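Local coordinates for ABC transporter, substrate binding protein (Aeropyrum pernix, PDB 3EAF) that probably captures a small solute outside the cell for uptake by an ABC transporter in the membrane, and binds a magnesium ion, at residues Leu112-Phe116 with Gly344-Ala348; Val232-Arg238 with Asn287-Gln292; Val251-Phe257 with Val352-Leu357. All coordinates share one frame; numbering follows the deposited sequence.

Interaction 1: residues Leu112-Phe116 with Gly344-Ala348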
ATOM      1  N   LEU A 112      10.520  -6.889  -4.830  1.00 12.62           N
ATOM      2  CA  LEU A 112      10.379  -8.315  -4.521  1.00 12.49           C
ATOM      3  C   LEU A 112      11.686  -9.105  -4.540  1.00 12.83           C
ATOM      4  O   LEU A 112      11.830 -10.070  -3.792  1.00 13.43           O
ATOM      5  CB  LEU A 112       9.341  -8.970  -5.451  1.00 12.49           C
ATOM      6  CG  LEU A 112       7.901  -8.446  -5.362  1.00 11.99           C
ATOM      7  CD1 LEU A 112       7.055  -8.948  -6.512  1.00 11.51           C
ATOM      8  CD2 LEU A 112       7.254  -8.796  -4.029  1.00 12.43           C
ATOM      9  N   VAL A 113      12.630  -8.685  -5.384  1.00 12.51           N
ATOM     10  CA  VAL A 113      13.919  -9.368  -5.529  1.00 12.44           C
ATOM     11  C   VAL A 113      15.032  -8.736  -4.675  1.00 12.48           C
ATOM     12  O   VAL A 113      16.186  -9.185  -4.706  1.00 12.26           O
ATOM     13  CB  VAL A 113      14.373  -9.442  -7.018  1.00 12.54           C
ATOM     14  CG1 VAL A 113      13.452 -10.348  -7.808  1.00 11.99           C
ATOM     15  CG2 VAL A 113      14.448  -8.042  -7.645  1.00 12.70           C
ATOM     16  N   LYS A 114      14.675  -7.705  -3.910  1.00 12.12           N
ATOM     17  CA  LYS A 114      15.637  -7.009  -3.052  1.00 12.30           C
ATOM     18  C   LYS A 114      15.588  -7.641  -1.665  1.00 12.11           C
ATOM     19  O   LYS A 114      14.528  -7.678  -1.046  1.00 12.22           O
ATOM     20  CB  LYS A 114      15.332  -5.507  -2.991  1.00 12.29           C
ATOM     21  CG  LYS A 114      15.246  -4.808  -4.353  1.00 12.77           C
ATOM     22  CD  LYS A 114      16.600  -4.760  -5.043  1.00 13.38           C
ATOM     23  CE  LYS A 114      16.533  -3.967  -6.340  1.00 14.00           C
ATOM     24  NZ  LYS A 114      17.761  -4.151  -7.164  1.00 14.12           N
ATOM     25  N   PRO A 115      16.731  -8.168  -1.185  1.00 12.11           N
ATOM     26  CA  PRO A 115      16.715  -9.054  -0.013  1.00 12.20           C
ATOM     27  C   PRO A 115      16.153  -8.467   1.288  1.00 11.63           C
ATOM     28  O   PRO A 115      15.653  -9.217   2.106  1.00 12.03           O
ATOM     29  CB  PRO A 115      18.193  -9.437   0.161  1.00 12.12           C
ATOM     30  CG  PRO A 115      18.799  -9.226  -1.211  1.00 12.80           C
ATOM     31  CD  PRO A 115      18.096  -7.991  -1.712  1.00 12.15           C
ATOM     32  N   PHE A 116      16.237  -7.155   1.489  1.00 11.52           N
ATOM     33  CA  PHE A 116      15.807  -6.573   2.765  1.00 11.31           C
ATOM     34  C   PHE A 116      14.484  -5.813   2.706  1.00 11.18           C
ATOM     35  O   PHE A 116      14.062  -5.235   3.708  1.00 11.07           O
ATOM     36  CB  PHE A 116      16.925  -5.718   3.389  1.00 11.25           C
ATOM     37  CG  PHE A 116      17.967  -6.533   4.099  1.00 11.28           C
ATOM     38  CD1 PHE A 116      17.917  -6.697   5.485  1.00 11.60           C
ATOM     39  CD2 PHE A 116      18.979  -7.179   3.382  1.00 11.64           C
ATOM     40  CE1 PHE A 116      18.877  -7.470   6.151  1.00 11.60           C
ATOM     41  CE2 PHE A 116      19.948  -7.949   4.037  1.00 12.23           C
ATOM     42  CZ  PHE A 116      19.890  -8.098   5.429  1.00 11.08           C
ATOM     43  N   GLY A 344      14.607 -14.334  -2.279  1.00 14.53           N
ATOM     44  CA  GLY A 344      14.708 -13.946  -3.696  1.00 14.13           C
ATOM     45  C   GLY A 344      13.414 -13.453  -4.335  1.00 13.88           C
ATOM     46  O   GLY A 344      13.440 -12.909  -5.437  1.00 13.81           O
ATOM     47  N   PHE A 345      12.280 -13.643  -3.658  1.00 13.21           N
ATOM     48  CA  PHE A 345      10.974 -13.258  -4.202  1.00 12.52           C
ATOM     49  C   PHE A 345       9.966 -13.036  -3.070  1.00 12.07           C
ATOM     50  O   PHE A 345       9.191 -13.934  -2.737  1.00 11.94           O
ATOM     51  CB  PHE A 345      10.477 -14.336  -5.175  1.00 12.87           C
ATOM     52  CG  PHE A 345       9.375 -13.876  -6.106  1.00 13.44           C
ATOM     53  CD1 PHE A 345       9.637 -12.966  -7.129  1.00 14.54           C
ATOM     54  CD2 PHE A 345       8.085 -14.369  -5.972  1.00 13.28           C
ATOM     55  CE1 PHE A 345       8.625 -12.555  -7.995  1.00 14.32           C
ATOM     56  CE2 PHE A 345       7.067 -13.959  -6.833  1.00 13.58           C
ATOM     57  CZ  PHE A 345       7.341 -13.053  -7.844  1.00 13.79           C
ATOM     58  N   HIS A 346       9.979 -11.840  -2.481  1.00 11.21           N
ATOM     59  CA  HIS A 346       9.176 -11.556  -1.277  1.00 10.49           C
ATOM     60  C   HIS A 346       7.707 -11.235  -1.542  1.00 10.25           C
ATOM     61  O   HIS A 346       7.176 -10.263  -0.991  1.00 10.41           O
ATOM     62  CB  HIS A 346       9.797 -10.416  -0.454  1.00 10.42           C
ATOM     63  CG  HIS A 346      11.145 -10.732   0.113  1.00  9.87           C
ATOM     64  ND1 HIS A 346      12.041  -9.754   0.484  1.00 10.14           N
ATOM     65  CD2 HIS A 346      11.744 -11.914   0.388  1.00  9.91           C
ATOM     66  CE1 HIS A 346      13.141 -10.320   0.949  1.00 10.41           C
ATOM     67  NE2 HIS A 346      12.987 -11.632   0.900  1.00 10.26           N
ATOM     68  N   LEU A 347       7.041 -12.055  -2.357  1.00  9.86           N
ATOM     69  CA  LEU A 347       5.605 -11.876  -2.625  1.00  9.83           C
ATOM     70  C   LEU A 347       4.755 -12.456  -1.494  1.00  9.95           C
ATOM     71  O   LEU A 347       4.675 -13.674  -1.332  1.00 10.14           O
ATOM     72  CB  LEU A 347       5.201 -12.480  -3.980  1.00  9.20           C
ATOM     73  CG  LEU A 347       3.752 -12.255  -4.443  1.00  9.24           C
ATOM     74  CD1 LEU A 347       3.441 -10.760  -4.613  1.00  8.24           C
ATOM     75  CD2 LEU A 347       3.438 -13.021  -5.732  1.00  9.57           C
ATOM     76  N   ALA A 348       4.107 -11.576  -0.730  1.00 10.00           N
ATOM     77  CA  ALA A 348       3.432 -11.976   0.514  1.00 10.15           C
ATOM     78  C   ALA A 348       2.219 -12.869   0.270  1.00 10.28           C
ATOM     79  O   ALA A 348       2.019 -13.862   0.976  1.00 10.12           O
ATOM     80  CB  ALA A 348       3.044 -10.741   1.333  1.00 10.37           C
TER

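Interaction 2: residues Val232-Arg238 with Asn287-Gln292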
ATOM      1  N   VAL A 232      -4.867   0.878  -4.431  1.00  7.11           N
ATOM      2  CA  VAL A 232      -5.156   0.949  -2.988  1.00  7.56           C
ATOM      3  C   VAL A 232      -5.087   2.365  -2.372  1.00  7.83           C
ATOM      4  O   VAL A 232      -5.902   2.706  -1.510  1.00  7.94           O
ATOM      5  CB  VAL A 232      -4.297  -0.083  -2.170  1.00  7.68           C
ATOM      6  CG1 VAL A 232      -2.788   0.136  -2.385  1.00  8.34           C
ATOM      7  CG2 VAL A 232      -4.661  -0.052  -0.676  1.00  7.21           C
ATOM      8  N   TRP A 233      -4.129   3.179  -2.825  1.00  7.76           N
ATOM      9  CA  TRP A 233      -3.945   4.533  -2.285  1.00  7.19           C
ATOM     10  C   TRP A 233      -4.896   5.568  -2.897  1.00  7.20           C
ATOM     11  O   TRP A 233      -4.845   6.743  -2.532  1.00  7.06           O
ATOM     12  CB  TRP A 233      -2.483   4.993  -2.425  1.00  6.75           C
ATOM     13  CG  TRP A 233      -1.481   4.093  -1.746  1.00  6.23           C
ATOM     14  CD1 TRP A 233      -0.616   3.229  -2.353  1.00  5.73           C
ATOM     15  CD2 TRP A 233      -1.248   3.960  -0.334  1.00  6.10           C
ATOM     16  NE1 TRP A 233       0.145   2.573  -1.416  1.00  5.15           N
ATOM     17  CE2 TRP A 233      -0.221   3.003  -0.167  1.00  5.31           C
ATOM     18  CE3 TRP A 233      -1.793   4.569   0.806  1.00  5.63           C
ATOM     19  CZ2 TRP A 233       0.260   2.629   1.092  1.00  5.29           C
ATOM     20  CZ3 TRP A 233      -1.308   4.200   2.058  1.00  5.51           C
ATOM     21  CH2 TRP A 233      -0.292   3.239   2.189  1.00  5.40           C
ATOM     22  N   GLY A 234      -5.771   5.133  -3.807  1.00  7.26           N
ATOM     23  CA  GLY A 234      -6.637   6.055  -4.560  1.00  7.53           C
ATOM     24  C   GLY A 234      -8.090   6.079  -4.123  1.00  8.01           C
ATOM     25  O   GLY A 234      -8.901   6.832  -4.673  1.00  7.64           O
ATOM     26  N   PHE A 235      -8.406   5.263  -3.115  1.00  8.03           N
ATOM     27  CA  PHE A 235      -9.781   5.000  -2.704  1.00  8.75           C
ATOM     28  C   PHE A 235      -9.797   4.603  -1.234  1.00  8.57           C
ATOM     29  O   PHE A 235      -8.997   3.762  -0.809  1.00  8.95           O
ATOM     30  CB  PHE A 235     -10.347   3.855  -3.543  1.00  8.79           C
ATOM     31  CG  PHE A 235     -11.846   3.657  -3.412  1.00  9.29           C
ATOM     32  CD1 PHE A 235     -12.715   4.259  -4.315  1.00  9.06           C
ATOM     33  CD2 PHE A 235     -12.378   2.825  -2.418  1.00  8.88           C
ATOM     34  CE1 PHE A 235     -14.096   4.062  -4.219  1.00  9.70           C
ATOM     35  CE2 PHE A 235     -13.756   2.626  -2.310  1.00  9.02           C
ATOM     36  CZ  PHE A 235     -14.614   3.248  -3.220  1.00  9.98           C
ATOM     37  N   ASP A 236     -10.670   5.239  -0.459  1.00  8.67           N
ATOM     38  CA  ASP A 236     -10.918   4.844   0.939  1.00  9.03           C
ATOM     39  C   ASP A 236     -12.256   5.409   1.418  1.00  9.42           C
ATOM     40  O   ASP A 236     -13.102   5.780   0.594  1.00  9.57           O
ATOM     41  CB  ASP A 236      -9.737   5.204   1.889  1.00  8.93           C
ATOM     42  CG  ASP A 236      -9.443   6.709   1.963  1.00  8.52           C
ATOM     43  OD1 ASP A 236     -10.381   7.511   2.172  1.00  8.44           O
ATOM     44  OD2 ASP A 236      -8.253   7.096   1.832  1.00  8.83           O
ATOM     45  N   GLU A 237     -12.432   5.475   2.739  1.00  9.83           N
ATOM     46  CA  GLU A 237     -13.691   5.894   3.378  1.00 10.30           C
ATOM     47  C   GLU A 237     -14.168   7.289   2.959  1.00 10.43           C
ATOM     48  O   GLU A 237     -15.362   7.584   3.040  1.00 10.46           O
ATOM     49  CB  GLU A 237     -13.565   5.826   4.913  1.00 10.69           C
ATOM     50  CG  GLU A 237     -13.348   4.414   5.480  1.00 11.20           C
ATOM     51  CD  GLU A 237     -11.882   4.012   5.562  1.00 12.77           C
ATOM     52  OE1 GLU A 237     -11.020   4.704   4.972  1.00 13.94           O
ATOM     53  OE2 GLU A 237     -11.583   3.001   6.231  1.00 12.86           O
ATOM     54  N   ARG A 238     -13.232   8.132   2.511  1.00 10.79           N
ATOM     55  CA  ARG A 238     -13.532   9.512   2.088  1.00 11.32           C
ATOM     56  C   ARG A 238     -14.074   9.603   0.663  1.00 11.69           C
ATOM     57  O   ARG A 238     -14.629  10.634   0.268  1.00 12.33           O
ATOM     58  CB  ARG A 238     -12.277  10.384   2.196  1.00 11.02           C
ATOM     59  CG  ARG A 238     -11.822  10.662   3.620  1.00 11.91           C
ATOM     60  CD  ARG A 238     -10.412  11.236   3.639  1.00 11.97           C
ATOM     61  NE  ARG A 238      -9.432  10.255   3.155  1.00 12.63           N
ATOM     62  CZ  ARG A 238      -8.118  10.471   3.057  1.00 11.70           C
ATOM     63  NH1 ARG A 238      -7.594  11.642   3.399  1.00  9.33           N
ATOM     64  NH2 ARG A 238      -7.324   9.509   2.611  1.00 10.08           N
ATOM     65  N   ASN A 287      -9.160   4.369  10.230  1.00 14.08           N
ATOM     66  CA  ASN A 287      -9.562   4.130   8.849  1.00 12.49           C
ATOM     67  C   ASN A 287      -8.549   3.220   8.160  1.00 11.19           C
ATOM     68  O   ASN A 287      -7.576   2.798   8.782  1.00 10.57           O
ATOM     69  CB  ASN A 287      -9.718   5.464   8.100  1.00 12.72           C
ATOM     70  CG  ASN A 287      -8.466   6.342   8.186  1.00 13.16           C
ATOM     71  OD1 ASN A 287      -7.347   5.886   7.955  1.00 13.61           O
ATOM     72  ND2 ASN A 287      -8.658   7.605   8.525  1.00 13.95           N
ATOM     73  N   LEU A 288      -8.778   2.923   6.881  1.00 10.05           N
ATOM     74  CA  LEU A 288      -7.859   2.083   6.098  1.00  8.91           C
ATOM     75  C   LEU A 288      -6.386   2.533   6.160  1.00  8.70           C
ATOM     76  O   LEU A 288      -5.477   1.703   6.267  1.00  8.48           O
ATOM     77  CB  LEU A 288      -8.323   2.014   4.639  1.00  8.87           C
ATOM     78  CG  LEU A 288      -7.351   1.380   3.640  1.00  8.78           C
ATOM     79  CD1 LEU A 288      -7.188  -0.118   3.919  1.00  7.17           C
ATOM     80  CD2 LEU A 288      -7.804   1.642   2.206  1.00  8.50           C
ATOM     81  N   ARG A 289      -6.150   3.842   6.096  1.00  8.04           N
ATOM     82  CA  ARG A 289      -4.776   4.369   6.085  1.00  7.43           C
ATOM     83  C   ARG A 289      -4.074   4.071   7.403  1.00  7.41           C
ATOM     84  O   ARG A 289      -2.906   3.685   7.423  1.00  7.03           O
ATOM     85  CB  ARG A 289      -4.762   5.875   5.789  1.00  7.41           C
ATOM     86  CG  ARG A 289      -5.486   6.288   4.495  1.00  6.79           C
ATOM     87  CD  ARG A 289      -5.192   5.325   3.342  1.00  8.06           C
ATOM     88  NE  ARG A 289      -6.007   5.607   2.161  1.00  7.25           N
ATOM     89  CZ  ARG A 289      -6.026   4.856   1.068  1.00  6.57           C
ATOM     90  NH1 ARG A 289      -5.283   3.756   0.996  1.00  5.39           N
ATOM     91  NH2 ARG A 289      -6.790   5.210   0.044  1.00  6.66           N
ATOM     92  N   VAL A 290      -4.811   4.241   8.498  1.00  7.37           N
ATOM     93  CA  VAL A 290      -4.353   3.858   9.830  1.00  7.27           C
ATOM     94  C   VAL A 290      -4.015   2.362   9.881  1.00  6.93           C
ATOM     95  O   VAL A 290      -2.971   1.978  10.412  1.00  7.09           O
ATOM     96  CB  VAL A 290      -5.394   4.248  10.917  1.00  7.39           C
ATOM     97  CG1 VAL A 290      -4.941   3.799  12.314  1.00  7.90           C
ATOM     98  CG2 VAL A 290      -5.637   5.760  10.905  1.00  7.57           C
ATOM     99  N   VAL A 291      -4.879   1.526   9.312  1.00  6.47           N
ATOM    100  CA  VAL A 291      -4.600   0.091   9.225  1.00  6.28           C
ATOM    101  C   VAL A 291      -3.279  -0.173   8.483  1.00  6.42           C
ATOM    102  O   VAL A 291      -2.459  -0.969   8.931  1.00  6.66           O
ATOM    103  CB  VAL A 291      -5.762  -0.685   8.550  1.00  6.54           C
ATOM    104  CG1 VAL A 291      -5.414  -2.164   8.406  1.00  5.72           C
ATOM    105  CG2 VAL A 291      -7.063  -0.509   9.341  1.00  5.73           C
ATOM    106  N   GLN A 292      -3.070   0.515   7.363  1.00  6.57           N
ATOM    107  CA  GLN A 292      -1.895   0.290   6.516  1.00  6.82           C
ATOM    108  C   GLN A 292      -0.595   0.582   7.250  1.00  6.90           C
ATOM    109  O   GLN A 292       0.398  -0.143   7.080  1.00  7.09           O
ATOM    110  CB  GLN A 292      -1.993   1.096   5.212  1.00  6.73           C
ATOM    111  CG  GLN A 292      -3.103   0.583   4.301  1.00  7.05           C
ATOM    112  CD  GLN A 292      -3.198   1.315   2.990  1.00  7.01           C
ATOM    113  OE1 GLN A 292      -3.986   2.237   2.850  1.00  7.71           O
ATOM    114  NE2 GLN A 292      -2.407   0.897   2.013  1.00  7.74           N
TER

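Interaction 3: residues Val251-Phe257 with Val352-Leu357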
ATOM      1  N   VAL A 251     -17.570   3.391  -9.074  1.00 12.34           N
ATOM      2  CA  VAL A 251     -16.155   3.440  -8.669  1.00 11.49           C
ATOM      3  C   VAL A 251     -15.817   2.263  -7.755  1.00 11.20           C
ATOM      4  O   VAL A 251     -16.609   1.891  -6.884  1.00 10.94           O
ATOM      5  CB  VAL A 251     -15.770   4.775  -7.973  1.00 11.28           C
ATOM      6  CG1 VAL A 251     -14.251   4.855  -7.749  1.00 10.94           C
ATOM      7  CG2 VAL A 251     -16.237   5.989  -8.793  1.00 10.89           C
ATOM      8  N   PHE A 252     -14.643   1.682  -7.973  1.00 10.79           N
ATOM      9  CA  PHE A 252     -14.176   0.556  -7.181  1.00 10.80           C
ATOM     10  C   PHE A 252     -12.756   0.812  -6.689  1.00 10.54           C
ATOM     11  O   PHE A 252     -11.935   1.384  -7.415  1.00 10.71           O
ATOM     12  CB  PHE A 252     -14.217  -0.733  -8.011  1.00 11.38           C
ATOM     13  CG  PHE A 252     -15.614  -1.164  -8.411  1.00 12.14           C
ATOM     14  CD1 PHE A 252     -16.337  -2.052  -7.613  1.00 11.94           C
ATOM     15  CD2 PHE A 252     -16.198  -0.682  -9.582  1.00 12.24           C
ATOM     16  CE1 PHE A 252     -17.620  -2.451  -7.972  1.00 12.79           C
ATOM     17  CE2 PHE A 252     -17.484  -1.070  -9.953  1.00 13.44           C
ATOM     18  CZ  PHE A 252     -18.199  -1.953  -9.141  1.00 13.60           C
ATOM     19  N   GLY A 253     -12.473   0.385  -5.461  1.00  9.60           N
ATOM     20  CA  GLY A 253     -11.143   0.508  -4.891  1.00  8.97           C
ATOM     21  C   GLY A 253     -10.576  -0.850  -4.554  1.00  8.63           C
ATOM     22  O   GLY A 253     -11.304  -1.753  -4.133  1.00  8.79           O
ATOM     23  N   ILE A 254      -9.273  -1.000  -4.752  1.00  8.22           N
ATOM     24  CA  ILE A 254      -8.574  -2.207  -4.345  1.00  8.08           C
ATOM     25  C   ILE A 254      -8.046  -1.993  -2.930  1.00  8.26           C
ATOM     26  O   ILE A 254      -7.646  -0.882  -2.576  1.00  8.21           O
ATOM     27  CB  ILE A 254      -7.393  -2.520  -5.303  1.00  8.12           C
ATOM     28  CG1 ILE A 254      -7.891  -2.714  -6.741  1.00  7.76           C
ATOM     29  CG2 ILE A 254      -6.590  -3.739  -4.830  1.00  7.45           C
ATOM     30  CD1 ILE A 254      -6.774  -2.724  -7.787  1.00  7.78           C
ATOM     31  N   SER A 255      -8.058  -3.050  -2.120  1.00  8.38           N
ATOM     32  CA  SER A 255      -7.357  -3.032  -0.842  1.00  8.12           C
ATOM     33  C   SER A 255      -6.989  -4.445  -0.425  1.00  8.12           C
ATOM     34  O   SER A 255      -7.861  -5.315  -0.371  1.00  8.05           O
ATOM     35  CB  SER A 255      -8.203  -2.370   0.248  1.00  8.37           C
ATOM     36  OG  SER A 255      -7.523  -2.408   1.490  1.00  7.95           O
ATOM     37  N   PRO A 256      -5.698  -4.686  -0.142  1.00  8.02           N
ATOM     38  CA  PRO A 256      -5.268  -5.960   0.455  1.00  8.40           C
ATOM     39  C   PRO A 256      -5.715  -6.134   1.919  1.00  8.60           C
ATOM     40  O   PRO A 256      -5.624  -7.245   2.469  1.00  8.71           O
ATOM     41  CB  PRO A 256      -3.735  -5.888   0.378  1.00  8.74           C
ATOM     42  CG  PRO A 256      -3.431  -4.765  -0.589  1.00  8.78           C
ATOM     43  CD  PRO A 256      -4.554  -3.795  -0.400  1.00  8.13           C
ATOM     44  N   PHE A 257      -6.214  -5.053   2.522  1.00  8.41           N
ATOM     45  CA  PHE A 257      -6.526  -5.003   3.952  1.00  8.45           C
ATOM     46  C   PHE A 257      -7.995  -4.672   4.138  1.00  8.95           C
ATOM     47  O   PHE A 257      -8.533  -3.800   3.442  1.00  9.28           O
ATOM     48  CB  PHE A 257      -5.683  -3.922   4.653  1.00  8.20           C
ATOM     49  CG  PHE A 257      -4.264  -3.835   4.149  1.00  7.27           C
ATOM     50  CD1 PHE A 257      -3.283  -4.683   4.650  1.00  7.04           C
ATOM     51  CD2 PHE A 257      -3.917  -2.914   3.164  1.00  7.09           C
ATOM     52  CE1 PHE A 257      -1.983  -4.621   4.186  1.00  7.16           C
ATOM     53  CE2 PHE A 257      -2.613  -2.838   2.695  1.00  7.71           C
ATOM     54  CZ  PHE A 257      -1.645  -3.700   3.201  1.00  8.11           C
ATOM     55  N   VAL A 352      -6.809  -9.788  -3.165  1.00 10.77           N
ATOM     56  CA  VAL A 352      -7.179  -8.489  -2.608  1.00 10.17           C
ATOM     57  C   VAL A 352      -8.673  -8.415  -2.348  1.00 10.04           C
ATOM     58  O   VAL A 352      -9.439  -9.208  -2.897  1.00  9.80           O
ATOM     59  CB  VAL A 352      -6.789  -7.315  -3.548  1.00 10.36           C
ATOM     60  CG1 VAL A 352      -5.281  -7.193  -3.657  1.00  9.36           C
ATOM     61  CG2 VAL A 352      -7.448  -7.455  -4.932  1.00  9.47           C
ATOM     62  N   PHE A 353      -9.075  -7.476  -1.495  1.00  9.64           N
ATOM     63  CA  PHE A 353     -10.483  -7.113  -1.366  1.00  9.73           C
ATOM     64  C   PHE A 353     -10.817  -6.074  -2.426  1.00  9.55           C
ATOM     65  O   PHE A 353      -9.967  -5.277  -2.809  1.00  9.48           O
ATOM     66  CB  PHE A 353     -10.793  -6.536   0.018  1.00  9.59           C
ATOM     67  CG  PHE A 353     -10.528  -7.485   1.159  1.00 10.02           C
ATOM     68  CD1 PHE A 353     -11.400  -8.545   1.425  1.00 10.10           C
ATOM     69  CD2 PHE A 353      -9.423  -7.301   1.988  1.00 10.23           C
ATOM     70  CE1 PHE A 353     -11.165  -9.416   2.504  1.00 10.51           C
ATOM     71  CE2 PHE A 353      -9.176  -8.165   3.064  1.00 10.08           C
ATOM     72  CZ  PHE A 353     -10.048  -9.230   3.315  1.00  9.62           C
ATOM     73  N   ILE A 354     -12.057  -6.090  -2.900  1.00 10.02           N
ATOM     74  CA  ILE A 354     -12.556  -5.044  -3.778  1.00  9.88           C
ATOM     75  C   ILE A 354     -13.710  -4.357  -3.072  1.00 10.10           C
ATOM     76  O   ILE A 354     -14.593  -5.020  -2.515  1.00 10.53           O
ATOM     77  CB  ILE A 354     -13.018  -5.604  -5.158  1.00 10.35           C
ATOM     78  CG1 ILE A 354     -11.844  -6.258  -5.919  1.00 10.12           C
ATOM     79  CG2 ILE A 354     -13.719  -4.510  -5.986  1.00  9.81           C
ATOM     80  CD1 ILE A 354     -10.754  -5.304  -6.402  1.00  9.90           C
ATOM     81  N   ILE A 355     -13.701  -3.029  -3.105  1.00 10.20           N
ATOM     82  CA  ILE A 355     -14.706  -2.225  -2.424  1.00 10.29           C
ATOM     83  C   ILE A 355     -15.420  -1.368  -3.452  1.00 10.68           C
ATOM     84  O   ILE A 355     -14.777  -0.742  -4.304  1.00 10.57           O
ATOM     85  CB  ILE A 355     -14.071  -1.330  -1.304  1.00 10.36           C
ATOM     86  CG1 ILE A 355     -13.359  -2.194  -0.255  1.00 10.36           C
ATOM     87  CG2 ILE A 355     -15.110  -0.437  -0.633  1.00  9.68           C
ATOM     88  CD1 ILE A 355     -11.909  -2.499  -0.613  1.00 11.05           C
ATOM     89  N   LYS A 356     -16.747  -1.351  -3.374  1.00 10.69           N
ATOM     90  CA  LYS A 356     -17.558  -0.564  -4.289  1.00 11.65           C
ATOM     91  C   LYS A 356     -18.092   0.704  -3.639  1.00 12.15           C
ATOM     92  O   LYS A 356     -18.565   0.680  -2.502  1.00 12.29           O
ATOM     93  CB  LYS A 356     -18.738  -1.393  -4.802  1.00 11.54           C
ATOM     94  CG  LYS A 356     -19.615  -0.679  -5.828  1.00 11.74           C
ATOM     95  CD  LYS A 356     -20.790  -1.551  -6.200  1.00 13.40           C
ATOM     96  CE  LYS A 356     -21.673  -0.915  -7.253  1.00 14.82           C
ATOM     97  NZ  LYS A 356     -22.886  -1.773  -7.470  1.00 15.77           N
ATOM     98  N   LEU A 357     -18.030   1.803  -4.379  1.00 13.02           N
ATOM     99  CA  LEU A 357     -18.803   2.980  -4.046  1.00 13.98           C
ATOM    100  C   LEU A 357     -20.235   2.694  -4.501  1.00 14.63           C
ATOM    101  O   LEU A 357     -20.551   2.769  -5.694  1.00 14.46           O
ATOM    102  CB  LEU A 357     -18.227   4.221  -4.737  1.00 14.22           C
ATOM    103  CG  LEU A 357     -18.945   5.568  -4.600  1.00 14.43           C
ATOM    104  CD1 LEU A 357     -19.289   5.864  -3.150  1.00 14.48           C
ATOM    105  CD2 LEU A 357     -18.087   6.682  -5.192  1.00 14.07           C
TER

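Interaction 1: residues Leu112-Phe116 with Gly344-Ala348
H346 meets L112 and P115 through two different parts. Its backbone N gives a nearly straight hydrogen bond to L112 O at 2.9 Å. Its ring turns an edge to the proline: CE1 lies 3.0 Å from P115 O, and the oxygen sits in the ring plane. The first torsion of H346 sets this up, with CG beside the backbone N and anti to the carbonyl carbon (chi1 -64°), which brings the imidazole beside the K114 and P115 carbonyls. H346 is also the centre of an inverse gamma turn, closed by a weak bond from L347 N to F345 O. The two loops belong to a periplasmic binding protein fold, close to its magnesium site. ND1 of H346 bonds N117 O, NE2 bonds E325 OE2, and F118 stacks on the ring. E325 is a magnesium ligand, so H346 stands in the second shell of the metal. The L112 side chain splits its two methyls between neighbours. CD2 rests 3.4 Å from H346 O, while CD1 reaches F345 CE1 at 4.2 Å, oblique to that ring. A378 and I382 of helix 377-382 also touch L112 and F345. At the exposed end, V113 CG1 lies 3.5 Å from G344 O.

Interaction 2: residues Val232-Arg238 with Asn287-Gln292
R289 reaches back from the first turn of helix 288-304 into the loop 232-238, where it joins D236 and R238 in a salt-bridge network. Its guanidinium grips V232 O end-on. NH1 bonds that oxygen at 2.8 Å from above the carbonyl plane. NH2 makes a longer, more bent bond to the same oxygen, in the carbonyl plane and on a lone pair. Side-on, NE and NH2 both hold D236 OD2, with NE at 2.7 Å. The carboxylate and guanidinium planes stand 72° apart, and OD2 is met on its anti side. That leaves its syn lone pair to R238 NH2, also at 2.7 Å, while R238 NE takes D236 OD1. D236 OD1 also accepts from R238 N, a capping bond. The one carboxylate thus lies between two arginines. R238 NH1 bonds D19 O.

The next shell fixes the R289 group. Q292 OE1 accepts from R289 NH1 at 2.7 Å, and the Q292 amide lies nearly flat on W233, the two planes 21° apart. Y107 OH bonds Q292 NE2. W233 touches V20 and Y24 of helix 18-38. The helix start is held too: N287 is its N-cap and takes V290 N on OD1. E237 is bent at chi2 (88°), and its OE2 receives L288 N at 2.9 Å, on the syn side of the carboxylate.

Interaction 3: residues Val251-Phe257 with Val352-Leu357
The F252 ring lies beside the K356 side chain, and both point the same way. CE1 of F252 comes 3.4 Å from K356 CG, and the lysine carbons pass the ring obliquely. K356 is extended, with CG anti to the backbone N (chi1 -177°), which lays CB, CG and CD alongside the ring. I354 CG2 touches F252 CD1 at 3.9 Å, and F134 of helix 124-139 meets the ring from outside the pair. The F353 ring turns an edge to the turn that follows S255: F257 N lies in its plane, and S255 O lies near it. One face of the F257 ring is covered by P256 CB, over the ring centre.

The strands 251-255 and 352-357 are antiparallel neighbours in the mixed sheet of one lobe of the binding protein fold. Strand 227-230 flanks 251-255, parallel to it, and strand 363-369 flanks 352-357. G253 and I355 form a hydrogen-bonded pair: G253 N bonds I355 O at 2.8 Å, and I355 N returns to G253 O. S255 and F353 repeat this pattern, with a more bent bond from F353 N to S255 O. F252, I254, I354 and K356 share one face of the sheet. There I254 CG1 meets I354 CD1 at 3.9 Å. Replacing F252 by an alanine would probably open a gap beside I354 and F134 and leave the K356 chain with less to lie against. On the other face, I355 CD1 packs on S255 CB at 3.8 Å. S255 OG gives a bond to F257 O at 2.6 Å, on a lone pair.

Overall arrangement
Interactions 2 and 3 are buried neighbours, with centres about 10 Å apart. They touch directly, by F235 on G253 and V251, and by L288 on S255. Interaction 1 lies apart, about 24 and 25 Å from them between centres, and is only partly buried. It joins two loops beside the magnesium site. Residues 344-348 lead on to strand 352-357, so interactions 1 and 3 adjoin in sequence. The chemistry follows the place. Interaction 3 is backbone bonding and apolar side chains within one sheet. Interaction 2 is a buried charge network between a loop after strand 227-230 and a helix start. Interaction 1 combines L112 packing with a histidine that hydrogen-bonds the metal ligand E325.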